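Local structure of transcriptional regulator (Bacillus halodurans, 1Z4E) at residues Thr87-Arg92 against Gln123-Lys128; Glu56-Cys61 against Leu70-Thr75. The protein probably transfers acyl groups, as members of the GNAT acetyltransferase family do, although it is named a transcriptional regulator. All blocks are in the same frame, centred on the assembly; numbering follows the deposited sequence.

In the fold
The two interactions lie in one mixed sheet, their centres about 11 Å apart. Interaction 2 is the hairpin of strands 55-62 and 65-76, and interaction 1 the parallel pairing of strands 84-93 and 119-127. Strands 65-76 and 84-93 are neighbours, so the contacts meet directly: Thr-87 N lies 2.8 Å from Thr-73 O and Glu-89 N 2.8 Å from Gln-71 O, both probable hydrogen bonds, while Val-91 packs on Leu-70. Helix 102-116 lies against side chains of both. By analogy with other GNAT proteins, the cofactor would be expected where the strands of interaction 1 part. Both contacts also touch the second subunit.

Interaction 1 (Thr87-Arg92 against Gln123-Lys128); sequences TIEGVR and QLTTDK
Gln-123 and Thr-87 form the bridge pair from which these two parallel strands start to separate. The amide NE2 of Gln-123 donates to Thr-87 OG1 at 3.0 Å, nearly straight (166°) and with the hydroxyl oxygen close to the amide plane. Gln-123 CG sits between its own backbone N and carbonyl carbon (chi1 49°), and the extended chain beyond carries the amide across to the threonine. Its OE1 accepts from Arg-85 of its own chain and from Lys-150 of the second subunit, so both ends of the amide are engaged and its rotation is fixed; the two cations probably polarise it, making NE2 a stronger donor. The backbone joins in: Gln-123 O accepts from Ile-88 N at 2.9 Å and also receives a CA-H...O contact from Thr-87 CA at 3.2 Å.

One residue further on, the strands, here 27° from parallel, no longer join directly. Water 1 accepts a hydrogen bond from Thr-125 N at 2.8 Å and lies 2.7 Å from Ile-88 O, with Glu-89 OE1 as another candidate acceptor; Glu-89 OE2 forms a salt bridge with Arg-85 of the second subunit. Water 3 accepts from Gly-90 N and donates to Thr-125 O at 2.9 Å. Such splaying of the parallel pair in the beta-alpha-beta unit of strand 84-93, helix 102-116 and strand 119-127 is a hallmark of the GNAT fold, in which acetyl-CoA commonly binds at the opening.

Leu-124 touches the first strand through its CB, 3.1 Å from Ile-88 O and 4.2 Å from Ile-88 CB. The leucine side chain continues to Tyr-137 and Phe-142, whereas Ile-88 packs on Val-107 and Ala-110 of helix 102-116. Residues 123-127 also pair antiparallel with a strand of the second subunit, extending the sheet across the interface.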
loop_
_atom_site.group_PDB
_atom_site.type_symbol
_atom_site.label_atom_id
_atom_site.label_comp_id
_atom_site.label_asym_id
_atom_site.label_seq_id
_atom_site.Cartn_x
_atom_site.Cartn_y
_atom_site.Cartn_z
ATOM N N THR A 87 -3.872 4.320 -1.645
ATOM C CA THR A 87 -2.620 3.902 -2.267
ATOM C C THR A 87 -2.881 3.670 -3.752
ATOM O O THR A 87 -3.766 2.888 -4.130
ATOM C CB THR A 87 -2.075 2.587 -1.655
ATOM O OG1 THR A 87 -1.854 2.766 -0.255
ATOM C CG2 THR A 87 -0.763 2.188 -2.316
ATOM N N ILE A 88 -2.122 4.373 -4.585
ATOM C CA ILE A 88 -2.226 4.250 -6.033
ATOM C C ILE A 88 -1.151 3.277 -6.481
ATOM O O ILE A 88 -0.015 3.344 -6.003
ATOM C CB ILE A 88 -1.995 5.601 -6.723
ATOM C CG1 ILE A 88 -3.148 6.547 -6.389
ATOM C CG2 ILE A 88 -1.867 5.404 -8.231
ATOM C CD1 ILE A 88 -2.987 7.933 -6.976
ATOM N N GLU A 89 -1.503 2.388 -7.405
ATOM C CA GLU A 89 -0.561 1.386 -7.894
ATOM C C GLU A 89 -0.640 1.185 -9.403
ATOM O O GLU A 89 -1.726 1.163 -9.980
ATOM C CB GLU A 89 -0.826 0.048 -7.194
ATOM C CG GLU A 89 0.006 -1.129 -7.694
ATOM C CD GLU A 89 1.501 -0.926 -7.490
ATOM O OE1 GLU A 89 1.897 -0.447 -6.411
ATOM O OE2 GLU A 89 2.279 -1.262 -8.409
ATOM N N GLY A 90 0.527 1.056 -10.030
ATOM C CA GLY A 90 0.601 0.815 -11.460
ATOM C C GLY A 90 -0.096 1.798 -12.379
ATOM O O GLY A 90 -0.990 1.423 -13.135
ATOM N N VAL A 91 0.309 3.060 -12.313
ATOM C CA VAL A 91 -0.264 4.074 -13.177
ATOM C C VAL A 91 0.410 3.875 -14.530
ATOM O O VAL A 91 1.632 3.962 -14.637
ATOM C CB VAL A 91 0.040 5.492 -12.660
ATOM C CG1 VAL A 91 -0.511 6.531 -13.631
ATOM C CG2 VAL A 91 -0.584 5.683 -11.285
ATOM N N ARG A 92 -0.381 3.584 -15.553
ATOM C CA ARG A 92 0.165 3.374 -16.889
ATOM C C ARG A 92 -0.549 4.262 -17.903
ATOM O O ARG A 92 -1.757 4.486 -17.804
ATOM C CB ARG A 92 -0.006 1.907 -17.300
ATOM C CG ARG A 92 0.633 0.885 -16.353
ATOM C CD ARG A 92 2.145 0.766 -16.558
ATOM N NE ARG A 92 2.719 -0.285 -15.717
ATOM C CZ ARG A 92 3.245 -0.087 -14.509
ATOM N NH1 ARG A 92 3.284 1.135 -13.982
ATOM N NH2 ARG A 92 3.739 -1.115 -13.826
ATOM N N GLN A 123 -0.675 7.831 -1.322
ATOM C CA GLN A 123 0.691 7.347 -1.454
ATOM C C GLN A 123 0.848 6.350 -2.587
ATOM O O GLN A 123 -0.135 5.806 -3.104
ATOM C CB GLN A 123 1.117 6.675 -0.148
ATOM C CG GLN A 123 0.083 5.665 0.353
ATOM C CD GLN A 123 0.475 4.989 1.662
ATOM O OE1 GLN A 123 1.132 5.587 2.514
ATOM N NE2 GLN A 123 0.050 3.741 1.832
ATOM N N LEU A 124 2.098 6.130 -2.972
ATOM C CA LEU A 124 2.431 5.175 -4.017
ATOM C C LEU A 124 3.939 5.002 -4.043
ATOM O O LEU A 124 4.675 5.799 -3.448
ATOM C CB LEU A 124 1.961 5.661 -5.395
ATOM C CG LEU A 124 2.780 6.783 -6.043
ATOM C CD1 LEU A 124 2.858 6.559 -7.536
ATOM C CD2 LEU A 124 2.156 8.121 -5.729
ATOM N N THR A 125 4.385 3.955 -4.730
ATOM C CA THR A 125 5.805 3.661 -4.880
ATOM C C THR A 125 6.054 3.575 -6.374
ATOM O O THR A 125 5.258 2.985 -7.100
ATOM C CB THR A 125 6.200 2.309 -4.234
ATOM O OG1 THR A 125 5.273 1.288 -4.626
ATOM C CG2 THR A 125 6.203 2.421 -2.723
ATOM N N THR A 126 7.138 4.188 -6.831
ATOM C CA THR A 126 7.474 4.171 -8.249
ATOM C C THR A 126 8.859 3.579 -8.405
ATOM O O THR A 126 9.768 3.908 -7.647
ATOM C CB THR A 126 7.460 5.582 -8.851
ATOM O OG1 THR A 126 8.346 6.430 -8.110
ATOM C CG2 THR A 126 6.058 6.150 -8.804
ATOM N N ASP A 127 9.009 2.705 -9.395
ATOM C CA ASP A 127 10.279 2.033 -9.637
ATOM C C ASP A 127 11.390 3.019 -9.949
ATOM O O ASP A 127 11.237 3.883 -10.808
ATOM C CB ASP A 127 10.132 1.040 -10.791
ATOM C CG ASP A 127 11.236 0.002 -10.800
ATOM O OD1 ASP A 127 12.413 0.385 -10.966
ATOM O OD2 ASP A 127 10.917 -1.190 -10.627
ATOM N N LYS A 128 12.510 2.882 -9.246
ATOM C CA LYS A 128 13.656 3.761 -9.450
ATOM C C LYS A 128 14.248 3.633 -10.852
ATOM O O LYS A 128 15.075 4.448 -11.254
ATOM C CB LYS A 128 14.735 3.474 -8.399
ATOM C CG LYS A 128 14.312 3.820 -6.973
ATOM C CD LYS A 128 15.423 3.537 -5.971
ATOM C CE LYS A 128 15.008 3.929 -4.559
ATOM N NZ LYS A 128 16.080 3.664 -3.546
HETATM O O HOH W 1 2.367 2.133 -5.521
HETATM O O HOH W 2 4.814 -0.364 -6.730
HETATM O O HOH W 3 3.140 2.145 -8.855
#

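Interaction 2 (Glu56-Cys61 against Leu70-Thr75); sequences ELIVAC and LQVTFT
The Phe-74 ring meets the carboxylate of Glu-56 at its edge: OE1 lies 3.6 Å from CE2, near the ring plane, and the carboxylate and ring planes are 83° apart. The weakly positive ring edge probably favours the acid oxygen there. Phe-74 also touches Trp-84 and Ala-86 of the next strand, and Arg-113 and Arg-117. The other flat group, the Gln-71 amide, has OE1 near Leu-57 CD2, while NE2 bonds to Asn-55 and to Pro-76 O of the second subunit.

Four backbone bonds join this antiparallel hairpin. Glu-56 N donates to Val-72 O at 2.8 Å and Val-72 N to Glu-56 O at 2.9 Å. Ile-58 and Leu-70 exchange a similar pair, but Leu-70 N to Ile-58 O is longer, 3.0 Å, and bent at 143°. Between them is the non-hydrogen-bonded pair Leu-57 and Gln-71, where Leu-57 CD2 rests 3.9 Å from Gln-71 CB. With chi1 of Gln-71 at -171°, its CG stands trans to the backbone N and comes to 3.2 Å from Glu-56 O. On the opposite face, Ile-58 CG1 packs 3.9 Å from Leu-70 CD1, and both residues meet Leu-106 of helix 102-116.

Glu-56 is buried, yet its OE2 forms salt bridges with Arg-113 and Arg-117, which probably keep the carboxylate ionised beside the ring.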
loop_
_atom_site.group_PDB
_atom_site.type_symbol
_atom_site.label_atom_id
_atom_site.label_comp_id
_atom_site.label_asym_id
_atom_site.label_seq_id
_atom_site.Cartn_x
_atom_site.Cartn_y
_atom_site.Cartn_z
ATOM N N GLU A 56 -10.205 -0.296 -6.392
ATOM C CA GLU A 56 -10.722 0.015 -7.717
ATOM C C GLU A 56 -9.712 0.112 -8.846
ATOM O O GLU A 56 -8.553 0.493 -8.651
ATOM C CB GLU A 56 -11.485 1.341 -7.668
ATOM C CG GLU A 56 -12.426 1.482 -6.482
ATOM C CD GLU A 56 -13.081 2.840 -6.420
ATOM O OE1 GLU A 56 -12.413 3.838 -6.766
ATOM O OE2 GLU A 56 -14.260 2.914 -6.014
ATOM N N LEU A 57 -10.179 -0.234 -10.040
ATOM C CA LEU A 57 -9.376 -0.128 -11.247
ATOM C C LEU A 57 -10.016 1.038 -11.984
ATOM O O LEU A 57 -11.228 1.041 -12.240
ATOM C CB LEU A 57 -9.457 -1.414 -12.071
ATOM C CG LEU A 57 -8.566 -2.536 -11.539
ATOM C CD1 LEU A 57 -8.949 -3.872 -12.170
ATOM C CD2 LEU A 57 -7.105 -2.183 -11.831
ATOM N N ILE A 58 -9.201 2.034 -12.299
ATOM C CA ILE A 58 -9.663 3.239 -12.975
ATOM C C ILE A 58 -9.010 3.364 -14.347
ATOM O O ILE A 58 -7.804 3.157 -14.477
ATOM C CB ILE A 58 -9.274 4.491 -12.159
ATOM C CG1 ILE A 58 -9.727 4.327 -10.702
ATOM C CG2 ILE A 58 -9.847 5.734 -12.804
ATOM C CD1 ILE A 58 -11.228 4.100 -10.529
ATOM N N VAL A 59 -9.804 3.705 -15.361
ATOM C CA VAL A 59 -9.266 3.874 -16.708
ATOM C C VAL A 59 -9.588 5.246 -17.298
ATOM O O VAL A 59 -10.620 5.855 -16.974
ATOM C CB VAL A 59 -9.804 2.791 -17.698
ATOM C CG1 VAL A 59 -9.264 1.408 -17.321
ATOM C CG2 VAL A 59 -11.337 2.793 -17.715
ATOM N N ALA A 60 -8.671 5.732 -18.138
ATOM C CA ALA A 60 -8.820 6.995 -18.855
ATOM C C ALA A 60 -9.192 6.518 -20.256
ATOM O O ALA A 60 -8.513 5.657 -20.826
ATOM C CB ALA A 60 -7.497 7.751 -18.889
ATOM N N CYS A 61 -10.259 7.077 -20.814
ATOM C CA CYS A 61 -10.743 6.638 -22.113
ATOM C C CYS A 61 -10.851 7.705 -23.193
ATOM O O CYS A 61 -11.160 8.864 -22.915
ATOM C CB CYS A 61 -12.125 6.004 -21.939
ATOM S SG CYS A 61 -12.261 4.883 -20.531
ATOM N N LEU A 70 -4.943 2.796 -13.721
ATOM C CA LEU A 70 -4.291 2.760 -12.422
ATOM C C LEU A 70 -5.218 2.016 -11.481
ATOM O O LEU A 70 -6.408 1.838 -11.770
ATOM C CB LEU A 70 -4.014 4.172 -11.875
ATOM C CG LEU A 70 -5.174 5.105 -11.491
ATOM C CD1 LEU A 70 -5.895 4.587 -10.246
ATOM C CD2 LEU A 70 -4.629 6.491 -11.217
ATOM N N GLN A 71 -4.668 1.550 -10.369
ATOM C CA GLN A 71 -5.481 0.888 -9.365
ATOM C C GLN A 71 -5.339 1.756 -8.131
ATOM O O GLN A 71 -4.276 2.332 -7.892
ATOM C CB GLN A 71 -4.977 -0.526 -9.065
ATOM C CG GLN A 71 -5.952 -1.315 -8.178
ATOM C CD GLN A 71 -5.524 -2.756 -7.941
ATOM O OE1 GLN A 71 -4.841 -3.356 -8.770
ATOM N NE2 GLN A 71 -5.947 -3.325 -6.819
ATOM N N VAL A 72 -6.412 1.886 -7.364
ATOM C CA VAL A 72 -6.358 2.680 -6.152
ATOM C C VAL A 72 -7.076 1.903 -5.054
ATOM O O VAL A 72 -8.139 1.310 -5.287
ATOM C CB VAL A 72 -6.993 4.076 -6.366
ATOM C CG1 VAL A 72 -8.472 3.939 -6.702
ATOM C CG2 VAL A 72 -6.788 4.942 -5.120
ATOM N N THR A 73 -6.466 1.873 -3.872
ATOM C CA THR A 73 -7.012 1.154 -2.726
ATOM C C THR A 73 -7.138 2.102 -1.533
ATOM O O THR A 73 -6.186 2.812 -1.190
ATOM C CB THR A 73 -6.094 -0.018 -2.328
ATOM O OG1 THR A 73 -4.887 0.499 -1.755
ATOM C CG2 THR A 73 -5.723 -0.839 -3.542
ATOM N N PHE A 74 -8.316 2.109 -0.913
ATOM C CA PHE A 74 -8.602 2.966 0.236
ATOM C C PHE A 74 -8.581 2.062 1.455
ATOM O O PHE A 74 -9.360 1.113 1.537
ATOM C CB PHE A 74 -9.978 3.607 0.063
ATOM C CG PHE A 74 -10.158 4.280 -1.263
ATOM C CD1 PHE A 74 -9.507 5.474 -1.546
ATOM C CD2 PHE A 74 -10.955 3.699 -2.247
ATOM C CE1 PHE A 74 -9.642 6.083 -2.799
ATOM C CE2 PHE A 74 -11.097 4.295 -3.497
ATOM C CZ PHE A 74 -10.441 5.488 -3.775
ATOM N N THR A 75 -7.703 2.365 2.402
ATOM C CA THR A 75 -7.525 1.516 3.582
ATOM C C THR A 75 -7.411 2.280 4.906
ATOM O O THR A 75 -6.806 3.345 4.962
ATOM C CB THR A 75 -6.225 0.679 3.410
ATOM O OG1 THR A 75 -6.246 0.036 2.130
ATOM C CG2 THR A 75 -6.085 -0.379 4.512
#